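PDB 6SKY: Serine/threonine-protein kinase Tel1 from Chaetomium thermophilum, which is a PI3/PI4-family serine/threonine protein kinase that probably senses DNA damage and activates checkpoint signalling by phosphorylating Ser-Gln and Thr-Gln sites. Local coordinates for residues A[1652-1657]-A[1883-1888]; A[1837-1842]-A[1879-1884]; A[2274-2279]-A[2290-2295]; A[2380-2385]-A[2417-2422]. All blocks are in the same frame, centred on the assembly; numbering follows the deposited sequence.

Contact 1: residues A[1652-1657]-A[1883-1888]; sequences LRESQL and MYKVAL
Glu-1654 lays its carboxylate over the first turn of helix 1884-1898, overlapping the backbone of Lys-1885 and Val-1886 and the side-chain carbons CB of Lys-1885 and CG2 of Val-1886. The motif is an acidic side chain, brought in from a loop more than 200 residues earlier, set against the amide end of an alpha-solenoid helix. The evidence is one clear bond: Val-1886 N donates to Glu-1654 OE2 at 2.9 Å, with an N-H...O angle of 155° and the nitrogen nearly along the C-O axis. Lys-1885 N lies 3.0 Å from the same OE2 of Glu-1654. A negative group here would be expected to be stabilised by the positive end of the helix dipole. The reach comes from the torsions: CG of Glu-1654 stands between its own N and carbonyl carbon (chi1 62°), and the chain then runs extended. Its other oxygen is not paired with the neighbouring ammonium, for Glu-1654 OE1 and Lys-1885 NZ are 5.2 Å apart, so any attraction between them acts at a distance. The loop and the helix both touch helix 2732-2755 in the kinase domain, Glu-1654 on Asp-2733 and Lys-1885 on Phe-2736, while Ser-1655 OG makes a weak hydrogen bond to Asp-2731. Met-1883, in the N-cap position, bends at chi3 (79°) alongside the loop, and this turn carries its CE to 3.3 Å from the backbone O of Glu-1654.

Contact 2: residues A[1837-1842]-A[1879-1884]; sequences ENLKLL and TRCGMY
Lys-1840, on helix 1836-1849, and Cys-1881, just past the end of helix 1871-1880, bring their CA atoms within 6.7 Å, and Gly-1882 then turns the chain in a Schellman motif with a positive phi of 82°. One polar bond crosses: Lys-1840 NZ donates to Cys-1881 O at 2.8 Å. The C=O...N angle is 142° and the nitrogen is tilted out of the carbonyl plane, a bent approach to an oxygen at the helix C-terminal end, where a positive charge is likely to be favourable. Lys-1840 CG packs 4.1 Å from Cys-1881 CB, and the chain stays extended as far as CE before bending at chi4 (-76°), which turns NZ onto the carbonyl. With an alanine in place of Lys-1840, Cys-1881 O would probably lose its ammonium partner and Cys-1881 CB its cover. Beside this bond Leu-1839 supplies the apolar half, its CD2 3.9 Å from Cys-1881 SG. The side chains of Leu-1839 and Arg-1880 cross at about a right angle, which puts CD2 of Leu-1839 3.8 Å from NH1 of Arg-1880, a nitrogen hydrogen-bonded to Leu-1828 O. Around the pair, helix 1836-1849 rests on helices 1762-1771 and 1815-1827, while Thr-1879 and Tyr-1884 face helix 1916-1923.

Contact 3: residues A[2274-2279]-A[2290-2295]; sequences PALKEL and QVFHQF
Phe-2295 N donates to Val-2291 O at 3.0 Å, an ordinary helical bond that sets two residues facing helix 2264-2279 one turn apart; no hydrogen bond crosses between the segments. This is an antiparallel helix pair in the alpha-solenoid FAT region: the local axes approach to 10.0 Å with 156° between their directions, and six apolar pairs make up the interface. Val-2291 sits at its middle. Its CG1 faces Ala-2275 CB and the end of Leu-2276, while Leu-2279 reaches toward it tip to tip, CD1 lying 4.0 Å from Val-2291 CB. Leu-2276 spreads its two methyls between the rings: CD1 meets Val-2291 and Phe-2295, while CD2 touches Phe-2295 too and lies at the edge of the Phe-2292 ring, near its plane, 4.1 Å from Phe-2292 CE1. Shortening Leu-2276 to an alanine would remove both methyls, which would probably open a gap between Val-2291 and the two phenylalanines and let the Phe-2295 ring shift. The two rings leave their helix differently, Phe-2295 with CG anti to the backbone N (chi1 -157°) and Phe-2292 with CG beside it. Outside the pair, Glu-2278 forms a salt bridge with Arg-2245 on helix 2245-2259, and Phe-2292 also packs on helix 2348-2387. Further along the same ring, Phe-2292 CZ lies 3.9 Å from Leu-2279 CD1.

Contact 4: residues A[2380-2385]-A[2417-2422]; sequences NYLLSL and KWINKV
Leu-2382, Val-2422 and Trp-2418 bury the most surface here, and Leu-2382 is the member that meets both of the others. Its CD1 lies 3.8 Å from Trp-2418 CB, so it touches the root of the tryptophan and not the ring system. The second methyl serves the other direction: Leu-2382 CD2 is 3.9 Å from Val-2422 CG2 and also meets the end of Ile-2419, whose CD1 returns to the interface although the residue's CB points away. What divides the methyls in this way is the rotation of the leucine, with CG anti to the carbonyl carbon (chi1 -75°) and an extended second torsion. All of these pairs are apolar, and no hydrogen bond joins the segments. The contact belongs to the helical solenoid of the FAT region, where residues near the C-terminal end of the long helix 2348-2387 receive the C-terminal part of helix 2409-2418 and the residues up to Val-2422. Helix 2394-2404, which comes between them in the chain, covers a further side through Phe-2398 on Leu-2382. Leu-2383 covers one face of the Trp-2418 indole, with CG over it and CD2 3.6 Å from Trp-2418 CE3 on the six-membered ring. On the opposite face Lys-2417 lays its CG 4.1 Å above the ring plane, offset toward the rim. Val-2422 closes the far end, its two methyls splitting the work: Val-2422 CG2 lies against Leu-2382 CD2 and the backbone O of Leu-2382, and Val-2422 CG1 meets Leu-2385 CB at 3.8 Å.

How the contacts relate
From the N-terminal side, contact 1 opens at 1652-1657 and closes at 1883-1888, a loop of 225 residues. Contact 2 opens inside it, closes 36 residues and ends on the same stretch, sharing Met-1883 and Tyr-1884, so the successive helices 1871-1880 and 1884-1898 are held at their junction from two directions; the centres of contacts 1 and 2 are about 9 Å apart. Contacts 3 and 4 follow in series, closing loops of 10 and 31 residues, without nesting or crossing. They nevertheless touch, Phe-2292 and Phe-2295 packing on Asn-2380, which packs helix 2286-2303 against helix 2348-2387. The two groups lie on opposite sides of the chain's centre, with centres of contacts 1 and 3 about 56 Å apart.

Contact 1: residues A[1652-1657]-A[1883-1888]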
# COMPACT_ATOMS: atom_id res chain seq x y z
N LEU A 1652 -11.69 -5.55 -37.04
CA LEU A 1652 -12.44 -5.33 -35.82
C LEU A 1652 -13.94 -5.36 -36.01
O LEU A 1652 -14.67 -5.42 -35.01
CB LEU A 1652 -12.04 -4.00 -35.19
CG LEU A 1652 -10.62 -3.89 -34.67
CD1 LEU A 1652 -10.34 -2.47 -34.21
CD2 LEU A 1652 -10.42 -4.86 -33.54
N ARG A 1653 -14.43 -5.29 -37.24
CA ARG A 1653 -15.87 -5.29 -37.48
C ARG A 1653 -16.41 -6.71 -37.43
O ARG A 1653 -15.75 -7.65 -37.87
CB ARG A 1653 -16.20 -4.66 -38.82
CG ARG A 1653 -16.17 -3.15 -38.80
CD ARG A 1653 -16.70 -2.61 -40.10
NE ARG A 1653 -16.13 -3.32 -41.24
CZ ARG A 1653 -15.18 -2.83 -42.02
NH1 ARG A 1653 -14.69 -1.62 -41.80
NH2 ARG A 1653 -14.72 -3.56 -43.03
N GLU A 1654 -17.62 -6.85 -36.89
CA GLU A 1654 -18.21 -8.16 -36.69
C GLU A 1654 -19.56 -8.35 -37.35
O GLU A 1654 -20.06 -9.48 -37.39
CB GLU A 1654 -18.36 -8.44 -35.19
CG GLU A 1654 -19.26 -7.46 -34.49
CD GLU A 1654 -19.27 -7.67 -33.01
OE1 GLU A 1654 -18.20 -7.93 -32.43
OE2 GLU A 1654 -20.36 -7.58 -32.43
N SER A 1655 -20.18 -7.30 -37.87
CA SER A 1655 -21.40 -7.42 -38.64
C SER A 1655 -21.14 -7.00 -40.07
O SER A 1655 -20.08 -6.48 -40.41
CB SER A 1655 -22.53 -6.59 -38.02
OG SER A 1655 -22.14 -5.24 -37.87
N GLN A 1656 -22.13 -7.24 -40.92
CA GLN A 1656 -22.08 -6.85 -42.32
C GLN A 1656 -22.88 -5.60 -42.60
O GLN A 1656 -23.13 -5.29 -43.76
CB GLN A 1656 -22.58 -7.98 -43.20
CG GLN A 1656 -21.68 -9.19 -43.23
CD GLN A 1656 -20.49 -9.00 -44.13
OE1 GLN A 1656 -19.35 -9.15 -43.71
NE2 GLN A 1656 -20.75 -8.68 -45.38
N LEU A 1657 -23.30 -4.87 -41.56
CA LEU A 1657 -24.16 -3.72 -41.79
C LEU A 1657 -23.48 -2.64 -42.61
O LEU A 1657 -24.15 -1.86 -43.29
CB LEU A 1657 -24.62 -3.15 -40.45
CG LEU A 1657 -25.82 -3.85 -39.84
CD1 LEU A 1657 -26.36 -3.04 -38.70
CD2 LEU A 1657 -26.88 -4.05 -40.88
N MET A 1883 -19.75 -12.78 -32.01
CA MET A 1883 -20.15 -11.39 -32.26
C MET A 1883 -20.64 -10.84 -30.92
O MET A 1883 -21.82 -10.91 -30.60
CB MET A 1883 -21.24 -11.32 -33.31
CG MET A 1883 -20.96 -12.08 -34.57
SD MET A 1883 -22.44 -12.52 -35.49
CE MET A 1883 -22.82 -10.98 -36.31
N TYR A 1884 -19.72 -10.27 -30.15
CA TYR A 1884 -20.04 -9.94 -28.77
C TYR A 1884 -20.72 -8.59 -28.60
O TYR A 1884 -21.52 -8.43 -27.68
CB TYR A 1884 -18.77 -9.99 -27.92
CG TYR A 1884 -18.21 -11.38 -27.86
CD1 TYR A 1884 -18.91 -12.40 -27.26
CD2 TYR A 1884 -16.98 -11.68 -28.41
CE1 TYR A 1884 -18.42 -13.66 -27.20
CE2 TYR A 1884 -16.48 -12.94 -28.36
CZ TYR A 1884 -17.19 -13.93 -27.75
OH TYR A 1884 -16.69 -15.20 -27.70
N LYS A 1885 -20.46 -7.62 -29.47
CA LYS A 1885 -21.21 -6.37 -29.39
C LYS A 1885 -22.64 -6.56 -29.88
O LYS A 1885 -23.57 -6.00 -29.31
CB LYS A 1885 -20.50 -5.30 -30.20
CG LYS A 1885 -19.18 -4.90 -29.61
CD LYS A 1885 -18.36 -4.16 -30.62
CE LYS A 1885 -17.20 -3.46 -29.96
NZ LYS A 1885 -16.48 -4.36 -29.05
N VAL A 1886 -22.82 -7.36 -30.93
CA VAL A 1886 -24.16 -7.73 -31.36
C VAL A 1886 -24.89 -8.49 -30.26
O VAL A 1886 -26.07 -8.27 -30.01
CB VAL A 1886 -24.08 -8.56 -32.66
CG1 VAL A 1886 -25.44 -8.90 -33.15
CG2 VAL A 1886 -23.33 -7.79 -33.71
N ALA A 1887 -24.17 -9.37 -29.56
CA ALA A 1887 -24.77 -10.13 -28.47
C ALA A 1887 -25.18 -9.22 -27.33
O ALA A 1887 -26.23 -9.42 -26.71
CB ALA A 1887 -23.80 -11.18 -27.98
N LEU A 1888 -24.38 -8.20 -27.03
CA LEU A 1888 -24.74 -7.26 -25.97
C LEU A 1888 -25.96 -6.43 -26.36
O LEU A 1888 -26.84 -6.20 -25.52
CB LEU A 1888 -23.55 -6.35 -25.67
CG LEU A 1888 -23.72 -5.33 -24.55
CD1 LEU A 1888 -24.12 -5.99 -23.28
CD2 LEU A 1888 -22.44 -4.60 -24.37

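Contact 2: residues A[1837-1842]-A[1879-1884]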
# COMPACT_ATOMS: atom_id res chain seq x y z
N GLU A 1837 -22.00 -20.67 -40.21
CA GLU A 1837 -21.91 -19.66 -41.26
C GLU A 1837 -23.27 -19.23 -41.78
O GLU A 1837 -23.37 -18.14 -42.35
CB GLU A 1837 -21.05 -20.18 -42.41
CG GLU A 1837 -20.49 -19.09 -43.28
CD GLU A 1837 -19.72 -18.05 -42.49
OE1 GLU A 1837 -18.92 -18.43 -41.61
OE2 GLU A 1837 -19.93 -16.84 -42.73
N ASN A 1838 -24.31 -20.04 -41.63
CA ASN A 1838 -25.66 -19.61 -41.92
C ASN A 1838 -26.30 -18.90 -40.74
O ASN A 1838 -27.16 -18.03 -40.93
CB ASN A 1838 -26.54 -20.80 -42.30
CG ASN A 1838 -26.15 -21.42 -43.62
OD1 ASN A 1838 -25.57 -20.77 -44.48
ND2 ASN A 1838 -26.48 -22.69 -43.79
N LEU A 1839 -25.90 -19.25 -39.53
CA LEU A 1839 -26.37 -18.56 -38.35
C LEU A 1839 -25.89 -17.12 -38.33
O LEU A 1839 -26.63 -16.21 -37.94
CB LEU A 1839 -25.92 -19.31 -37.10
CG LEU A 1839 -26.60 -19.01 -35.78
CD1 LEU A 1839 -28.08 -19.20 -35.90
CD2 LEU A 1839 -26.04 -19.92 -34.73
N LYS A 1840 -24.64 -16.89 -38.76
CA LYS A 1840 -24.17 -15.52 -38.92
C LYS A 1840 -25.06 -14.73 -39.87
O LYS A 1840 -25.35 -13.55 -39.63
CB LYS A 1840 -22.74 -15.51 -39.44
CG LYS A 1840 -21.69 -15.69 -38.39
CD LYS A 1840 -20.35 -15.29 -38.94
CE LYS A 1840 -19.23 -15.73 -38.04
NZ LYS A 1840 -19.10 -14.86 -36.84
N LEU A 1841 -25.51 -15.36 -40.95
CA LEU A 1841 -26.34 -14.67 -41.92
C LEU A 1841 -27.73 -14.39 -41.37
O LEU A 1841 -28.32 -13.35 -41.67
CB LEU A 1841 -26.43 -15.50 -43.20
CG LEU A 1841 -27.20 -14.95 -44.39
CD1 LEU A 1841 -26.49 -13.75 -44.96
CD2 LEU A 1841 -27.32 -16.01 -45.43
N LEU A 1842 -28.26 -15.28 -40.55
CA LEU A 1842 -29.53 -15.01 -39.88
C LEU A 1842 -29.41 -13.82 -38.94
O LEU A 1842 -30.29 -12.95 -38.91
CB LEU A 1842 -29.98 -16.24 -39.10
CG LEU A 1842 -30.94 -17.16 -39.83
CD1 LEU A 1842 -31.34 -18.26 -38.90
CD2 LEU A 1842 -32.13 -16.37 -40.28
N THR A 1879 -23.49 -14.98 -29.34
CA THR A 1879 -22.33 -15.30 -28.51
C THR A 1879 -21.62 -16.54 -29.01
O THR A 1879 -20.39 -16.63 -28.91
CB THR A 1879 -22.76 -15.50 -27.06
OG1 THR A 1879 -23.67 -14.46 -26.69
CG2 THR A 1879 -21.56 -15.42 -26.16
N ARG A 1880 -22.36 -17.51 -29.55
CA ARG A 1880 -21.73 -18.69 -30.14
C ARG A 1880 -20.90 -18.34 -31.38
O ARG A 1880 -19.87 -18.96 -31.62
CB ARG A 1880 -22.78 -19.73 -30.49
CG ARG A 1880 -22.85 -20.88 -29.52
CD ARG A 1880 -24.28 -21.20 -29.15
NE ARG A 1880 -25.16 -21.19 -30.30
CZ ARG A 1880 -26.48 -21.11 -30.22
NH1 ARG A 1880 -27.22 -21.11 -31.31
NH2 ARG A 1880 -27.06 -21.02 -29.03
N CYS A 1881 -21.34 -17.36 -32.16
CA CYS A 1881 -20.67 -16.98 -33.39
C CYS A 1881 -19.53 -15.99 -33.18
O CYS A 1881 -18.86 -15.63 -34.15
CB CYS A 1881 -21.67 -16.38 -34.37
SG CYS A 1881 -23.01 -17.48 -34.83
N GLY A 1882 -19.30 -15.54 -31.95
CA GLY A 1882 -18.21 -14.63 -31.69
C GLY A 1882 -18.49 -13.18 -31.98
O GLY A 1882 -17.55 -12.40 -32.17
N MET A 1883 -19.75 -12.78 -32.01
CA MET A 1883 -20.15 -11.39 -32.26
C MET A 1883 -20.64 -10.84 -30.92
O MET A 1883 -21.82 -10.91 -30.60
CB MET A 1883 -21.24 -11.32 -33.31
CG MET A 1883 -20.96 -12.08 -34.57
SD MET A 1883 -22.44 -12.52 -35.49
CE MET A 1883 -22.82 -10.98 -36.31
N TYR A 1884 -19.72 -10.27 -30.15
CA TYR A 1884 -20.04 -9.94 -28.77
C TYR A 1884 -20.72 -8.59 -28.60
O TYR A 1884 -21.52 -8.43 -27.68
CB TYR A 1884 -18.77 -9.99 -27.92
CG TYR A 1884 -18.21 -11.38 -27.86
CD1 TYR A 1884 -18.91 -12.40 -27.26
CD2 TYR A 1884 -16.98 -11.68 -28.41
CE1 TYR A 1884 -18.42 -13.66 -27.20
CE2 TYR A 1884 -16.48 -12.94 -28.36
CZ TYR A 1884 -17.19 -13.93 -27.75
OH TYR A 1884 -16.69 -15.20 -27.70

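Contact 3: residues A[2274-2279]-A[2290-2295]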
# COMPACT_ATOMS: atom_id res chain seq x y z
N PRO A 2274 25.89 22.99 -6.63
CA PRO A 2274 26.79 22.23 -7.50
C PRO A 2274 26.19 21.88 -8.85
O PRO A 2274 26.91 21.88 -9.84
CB PRO A 2274 27.09 20.98 -6.67
CG PRO A 2274 27.06 21.46 -5.32
CD PRO A 2274 25.97 22.47 -5.25
N ALA A 2275 24.89 21.60 -8.92
CA ALA A 2275 24.29 21.28 -10.21
C ALA A 2275 24.26 22.50 -11.12
O ALA A 2275 24.63 22.42 -12.30
CB ALA A 2275 22.89 20.72 -10.01
N LEU A 2276 23.82 23.64 -10.59
CA LEU A 2276 23.85 24.86 -11.41
C LEU A 2276 25.27 25.21 -11.84
O LEU A 2276 25.47 25.75 -12.92
CB LEU A 2276 23.23 26.03 -10.66
CG LEU A 2276 21.73 26.24 -10.84
CD1 LEU A 2276 20.95 25.32 -9.96
CD2 LEU A 2276 21.38 27.67 -10.52
N LYS A 2277 26.26 24.91 -11.00
CA LYS A 2277 27.64 25.16 -11.39
C LYS A 2277 28.12 24.17 -12.44
O LYS A 2277 28.95 24.51 -13.28
CB LYS A 2277 28.53 25.13 -10.16
CG LYS A 2277 29.95 25.52 -10.41
CD LYS A 2277 30.71 25.69 -9.11
CE LYS A 2277 32.14 26.14 -9.37
NZ LYS A 2277 32.93 26.25 -8.11
N GLU A 2278 27.62 22.93 -12.40
CA GLU A 2278 27.97 21.95 -13.42
C GLU A 2278 27.38 22.30 -14.77
O GLU A 2278 27.90 21.87 -15.80
CB GLU A 2278 27.50 20.56 -13.02
CG GLU A 2278 28.24 19.96 -11.86
CD GLU A 2278 29.72 19.87 -12.10
OE1 GLU A 2278 30.11 19.40 -13.18
OE2 GLU A 2278 30.49 20.29 -11.21
N LEU A 2279 26.28 23.05 -14.79
CA LEU A 2279 25.73 23.46 -16.08
C LEU A 2279 26.75 24.22 -16.92
O LEU A 2279 26.76 24.11 -18.14
CB LEU A 2279 24.48 24.30 -15.89
CG LEU A 2279 23.21 23.50 -15.67
CD1 LEU A 2279 22.03 24.41 -15.67
CD2 LEU A 2279 23.08 22.46 -16.74
N GLN A 2290 15.65 21.10 -16.46
CA GLN A 2290 15.43 20.27 -15.29
C GLN A 2290 16.13 20.84 -14.07
O GLN A 2290 15.55 20.89 -12.98
CB GLN A 2290 15.91 18.85 -15.58
CG GLN A 2290 15.75 17.88 -14.42
CD GLN A 2290 14.31 17.59 -14.08
OE1 GLN A 2290 13.64 18.37 -13.40
NE2 GLN A 2290 13.81 16.45 -14.54
N VAL A 2291 17.37 21.30 -14.22
CA VAL A 2291 18.09 21.86 -13.08
C VAL A 2291 17.39 23.10 -12.54
O VAL A 2291 17.22 23.26 -11.32
CB VAL A 2291 19.55 22.16 -13.48
CG1 VAL A 2291 20.27 22.81 -12.35
CG2 VAL A 2291 20.24 20.91 -13.87
N PHE A 2292 16.96 24.00 -13.43
CA PHE A 2292 16.35 25.25 -13.00
C PHE A 2292 14.99 25.01 -12.37
O PHE A 2292 14.64 25.66 -11.38
CB PHE A 2292 16.22 26.20 -14.18
CG PHE A 2292 17.51 26.73 -14.68
CD1 PHE A 2292 18.50 27.09 -13.80
CD2 PHE A 2292 17.74 26.87 -16.02
CE1 PHE A 2292 19.68 27.59 -14.26
CE2 PHE A 2292 18.93 27.36 -16.48
CZ PHE A 2292 19.89 27.72 -15.59
N HIS A 2293 14.19 24.10 -12.92
CA HIS A 2293 12.92 23.79 -12.30
C HIS A 2293 13.11 23.16 -10.93
O HIS A 2293 12.39 23.48 -9.98
CB HIS A 2293 12.10 22.88 -13.19
CG HIS A 2293 10.77 22.53 -12.63
ND1 HIS A 2293 9.71 23.42 -12.62
CD2 HIS A 2293 10.31 21.40 -12.06
CE1 HIS A 2293 8.66 22.84 -12.07
NE2 HIS A 2293 9.00 21.62 -11.71
N GLN A 2294 14.08 22.25 -10.81
CA GLN A 2294 14.43 21.68 -9.52
C GLN A 2294 14.70 22.76 -8.49
O GLN A 2294 14.13 22.76 -7.39
CB GLN A 2294 15.66 20.79 -9.69
CG GLN A 2294 15.90 19.83 -8.58
CD GLN A 2294 14.86 18.77 -8.55
OE1 GLN A 2294 14.62 18.09 -9.54
NE2 GLN A 2294 14.22 18.62 -7.40
N PHE A 2295 15.58 23.69 -8.83
CA PHE A 2295 15.98 24.71 -7.86
C PHE A 2295 14.83 25.65 -7.53
O PHE A 2295 14.66 26.05 -6.37
CB PHE A 2295 17.18 25.48 -8.39
CG PHE A 2295 17.98 26.13 -7.33
CD1 PHE A 2295 17.79 25.81 -6.01
CD2 PHE A 2295 18.91 27.08 -7.65
CE1 PHE A 2295 18.52 26.41 -5.04
CE2 PHE A 2295 19.64 27.68 -6.67
CZ PHE A 2295 19.45 27.35 -5.37

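Contact 4: residues A[2380-2385]-A[2417-2422]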
# COMPACT_ATOMS: atom_id res chain seq x y z
N ASN A 2380 14.78 31.50 -11.05
CA ASN A 2380 14.85 30.17 -11.64
C ASN A 2380 13.56 29.76 -12.32
O ASN A 2380 13.61 28.99 -13.27
CB ASN A 2380 15.25 29.15 -10.58
CG ASN A 2380 16.68 29.29 -10.15
OD1 ASN A 2380 17.59 29.20 -10.95
ND2 ASN A 2380 16.88 29.52 -8.88
N TYR A 2381 12.40 30.25 -11.87
CA TYR A 2381 11.19 30.03 -12.65
C TYR A 2381 11.31 30.66 -14.03
O TYR A 2381 10.98 30.03 -15.05
CB TYR A 2381 9.97 30.59 -11.93
CG TYR A 2381 9.30 29.61 -11.02
CD1 TYR A 2381 9.12 28.31 -11.40
CD2 TYR A 2381 8.88 29.98 -9.76
CE1 TYR A 2381 8.52 27.42 -10.57
CE2 TYR A 2381 8.29 29.09 -8.93
CZ TYR A 2381 8.11 27.81 -9.34
OH TYR A 2381 7.51 26.91 -8.50
N LEU A 2382 11.80 31.89 -14.09
CA LEU A 2382 11.93 32.55 -15.38
C LEU A 2382 12.97 31.87 -16.26
O LEU A 2382 12.78 31.78 -17.48
CB LEU A 2382 12.26 34.02 -15.19
CG LEU A 2382 11.08 34.85 -14.74
CD1 LEU A 2382 11.51 36.27 -14.58
CD2 LEU A 2382 9.97 34.74 -15.74
N LEU A 2383 14.07 31.41 -15.68
CA LEU A 2383 15.06 30.70 -16.48
C LEU A 2383 14.55 29.36 -16.96
O LEU A 2383 14.87 28.93 -18.07
CB LEU A 2383 16.35 30.51 -15.69
CG LEU A 2383 17.19 31.75 -15.43
CD1 LEU A 2383 18.38 31.39 -14.59
CD2 LEU A 2383 17.64 32.35 -16.73
N SER A 2384 13.75 28.67 -16.15
CA SER A 2384 13.22 27.39 -16.55
C SER A 2384 12.18 27.52 -17.65
O SER A 2384 12.05 26.62 -18.49
CB SER A 2384 12.61 26.68 -15.36
OG SER A 2384 11.51 25.90 -15.76
N LEU A 2385 11.40 28.61 -17.65
CA LEU A 2385 10.45 28.81 -18.73
C LEU A 2385 11.14 29.10 -20.05
O LEU A 2385 10.65 28.71 -21.11
CB LEU A 2385 9.50 29.95 -18.40
CG LEU A 2385 8.40 29.64 -17.40
CD1 LEU A 2385 7.69 30.91 -17.02
CD2 LEU A 2385 7.45 28.66 -18.01
N LYS A 2417 15.01 41.94 -14.82
CA LYS A 2417 16.24 41.43 -15.40
C LYS A 2417 15.99 40.23 -16.30
O LYS A 2417 16.65 40.09 -17.34
CB LYS A 2417 17.23 41.09 -14.29
CG LYS A 2417 18.62 40.84 -14.78
CD LYS A 2417 19.54 40.58 -13.61
CE LYS A 2417 20.90 40.12 -14.09
NZ LYS A 2417 21.77 39.77 -12.94
N TRP A 2418 15.06 39.35 -15.94
CA TRP A 2418 14.96 38.07 -16.64
C TRP A 2418 13.70 37.87 -17.48
O TRP A 2418 13.55 36.80 -18.07
CB TRP A 2418 15.07 36.91 -15.65
CG TRP A 2418 16.38 36.86 -14.98
CD1 TRP A 2418 16.67 37.23 -13.71
CD2 TRP A 2418 17.62 36.44 -15.56
NE1 TRP A 2418 18.00 37.05 -13.45
CE2 TRP A 2418 18.60 36.57 -14.58
CE3 TRP A 2418 17.98 35.96 -16.82
CZ2 TRP A 2418 19.92 36.24 -14.81
CZ3 TRP A 2418 19.29 35.64 -17.04
CH2 TRP A 2418 20.25 35.78 -16.05
N ILE A 2419 12.80 38.85 -17.57
CA ILE A 2419 11.51 38.59 -18.20
C ILE A 2419 11.57 38.57 -19.72
O ILE A 2419 10.74 37.91 -20.36
CB ILE A 2419 10.47 39.62 -17.73
CG1 ILE A 2419 9.06 39.23 -18.15
CG2 ILE A 2419 10.79 40.97 -18.28
CD1 ILE A 2419 8.50 38.05 -17.43
N ASN A 2420 12.53 39.24 -20.34
CA ASN A 2420 12.50 39.39 -21.79
C ASN A 2420 13.02 38.17 -22.54
O ASN A 2420 13.09 38.22 -23.77
CB ASN A 2420 13.31 40.61 -22.20
CG ASN A 2420 12.65 41.89 -21.81
OD1 ASN A 2420 11.71 42.35 -22.46
ND2 ASN A 2420 13.12 42.49 -20.72
N LYS A 2421 13.37 37.10 -21.85
CA LYS A 2421 13.91 35.92 -22.50
C LYS A 2421 12.91 34.78 -22.57
O LYS A 2421 13.20 33.76 -23.18
CB LYS A 2421 15.17 35.46 -21.78
CG LYS A 2421 16.24 36.52 -21.78
CD LYS A 2421 17.34 36.22 -20.80
CE LYS A 2421 18.25 37.42 -20.67
NZ LYS A 2421 19.42 37.12 -19.81
N VAL A 2422 11.74 34.95 -21.97
CA VAL A 2422 10.69 33.94 -22.03
C VAL A 2422 9.90 34.17 -23.31
O VAL A 2422 9.55 35.32 -23.62
CB VAL A 2422 9.79 34.00 -20.80
CG1 VAL A 2422 8.88 32.80 -20.76
CG2 VAL A 2422 10.61 34.07 -19.55